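Local coordinates for protein angiotensin-converting enzyme (Anopheles gambiae, PDB 6S1Y) that probably acts as a zinc-dependent peptidase of the angiotensin-converting enzyme family, removing short peptides from the C-terminal end of its substrates, at residues 450-453 against 454-457. Numbering follows the deposited sequence.
Sequences IKPR and EYNC
With CG wedged between its backbone N and carbonyl carbon (chi1 35°) and the chain extended beyond, E454 reaches back over the turn to K451, while a chi1 of -89° lays the Y455 ring against P452. The anti lone pair of E454 OE1 takes the K451 N-H almost head-on, N to OE1 2.9 Å at 169°. In return E454 N donates to K451 O (3.0 Å), so two bonds running in reverse directions close the turn between the same two residues. Y455 N adds a weak bond to P452 O (3.4 Å). P452 CA stands over the middle of the Y455 ring, 3.4 Å from its centroid, a CH-pi contact; the proline CB and CG lie near CZ. I450 O lies at the ring edge, 3.6 Å from Y455 CE1, and I450 CG2 packs against Y455 CD1. The Y455 hydroxyl bonds to Q172, and K451 NZ turns to the carbonyl of G448; the lysine ammonium stays 5.3 Å from E454 OE1, though the opposite charges probably attract. I450 and Y455 also pack on V445 of helix 431-447. The K451 N-H given to the E454 carboxylate is the glutamate half of a capping box, while the E454 N-H given to the K451 carbonyl is the backbone bond of a 3-10 turn; this turn leads into helix 455-467, with E454 at its N-cap position.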
loop_
_atom_site.group_PDB
_atom_site.type_symbol
_atom_site.label_atom_id
_atom_site.label_comp_id
_atom_site.label_asym_id
_atom_site.label_seq_id
_atom_site.Cartn_x
_atom_site.Cartn_y
_atom_site.Cartn_z
ATOM N N ILE A 450 13.703 3.818 19.550
ATOM C CA ILE A 450 14.773 3.879 18.559
ATOM C C ILE A 450 15.269 5.317 18.503
ATOM O O ILE A 450 14.524 6.220 18.108
ATOM C CB ILE A 450 14.303 3.418 17.170
ATOM C CG1 ILE A 450 13.859 1.958 17.187
ATOM C CG2 ILE A 450 15.406 3.599 16.138
ATOM C CD1 ILE A 450 13.180 1.498 15.855
ATOM N N LYS A 451 16.522 5.531 18.890
ATOM C CA LYS A 451 17.000 6.897 19.060
ATOM C C LYS A 451 17.726 7.363 17.813
ATOM O O LYS A 451 18.151 6.550 16.996
ATOM C CB LYS A 451 17.937 7.004 20.272
ATOM C CG LYS A 451 17.414 6.362 21.575
ATOM C CD LYS A 451 16.569 7.300 22.432
ATOM C CE LYS A 451 16.488 6.788 23.893
ATOM N NZ LYS A 451 16.109 5.331 23.968
ATOM N N PRO A 452 17.897 8.678 17.648
ATOM C CA PRO A 452 18.491 9.195 16.405
ATOM C C PRO A 452 19.868 8.642 16.059
ATOM O O PRO A 452 20.199 8.526 14.871
ATOM C CB PRO A 452 18.554 10.715 16.666
ATOM C CG PRO A 452 17.417 10.988 17.640
ATOM C CD PRO A 452 17.374 9.757 18.521
ATOM N N ARG A 453 20.703 8.313 17.033
ATOM C CA ARG A 453 22.047 7.873 16.675
ATOM C C ARG A 453 22.088 6.403 16.275
ATOM O O ARG A 453 23.150 5.917 15.890
ATOM C CB ARG A 453 23.013 8.143 17.833
ATOM C CG ARG A 453 22.674 7.372 19.081
ATOM C CD ARG A 453 23.403 7.906 20.317
ATOM N NE ARG A 453 22.605 7.681 21.522
ATOM C CZ ARG A 453 22.375 6.484 22.059
ATOM N NH1 ARG A 453 22.882 5.386 21.504
ATOM N NH2 ARG A 453 21.626 6.385 23.152
ATOM N N GLU A 454 20.964 5.692 16.350
ATOM C CA GLU A 454 20.864 4.321 15.862
ATOM C C GLU A 454 19.771 4.179 14.799
ATOM O O GLU A 454 19.288 3.074 14.545
ATOM C CB GLU A 454 20.609 3.362 17.033
ATOM C CG GLU A 454 19.739 3.954 18.123
ATOM C CD GLU A 454 19.172 2.929 19.095
ATOM O OE1 GLU A 454 18.024 3.154 19.557
ATOM O OE2 GLU A 454 19.854 1.924 19.403
ATOM N N TYR A 455 19.383 5.276 14.152
ATOM C CA TYR A 455 18.262 5.235 13.211
ATOM C C TYR A 455 18.499 4.224 12.091
ATOM O O TYR A 455 17.605 3.444 11.741
ATOM C CB TYR A 455 18.035 6.620 12.606
ATOM C CG TYR A 455 17.102 7.551 13.355
ATOM C CD1 TYR A 455 16.356 7.133 14.438
ATOM C CD2 TYR A 455 16.957 8.856 12.934
ATOM C CE1 TYR A 455 15.506 8.013 15.090
ATOM C CE2 TYR A 455 16.112 9.731 13.567
ATOM C CZ TYR A 455 15.390 9.318 14.625
ATOM O OH TYR A 455 14.569 10.243 15.211
ATOM N N ASN A 456 19.700 4.214 11.512
ATOM C CA ASN A 456 19.862 3.423 10.307
ATOM C C ASN A 456 20.085 1.952 10.618
ATOM O O ASN A 456 19.500 1.085 9.954
ATOM C CB ASN A 456 21.001 3.959 9.444
ATOM C CG ASN A 456 20.763 3.679 7.946
ATOM O OD1 ASN A 456 19.611 3.654 7.478
ATOM N ND2 ASN A 456 21.846 3.442 7.202
ATOM N N CYS A 457 20.904 1.629 11.622
ATOM C CA CYS A 457 21.164 0.212 11.856
ATOM C C CYS A 457 19.986 -0.490 12.533
ATOM O O CYS A 457 19.795 -1.685 12.305
ATOM C CB CYS A 457 22.484 0.044 12.619
ATOM S SG CYS A 457 23.968 0.393 11.473
#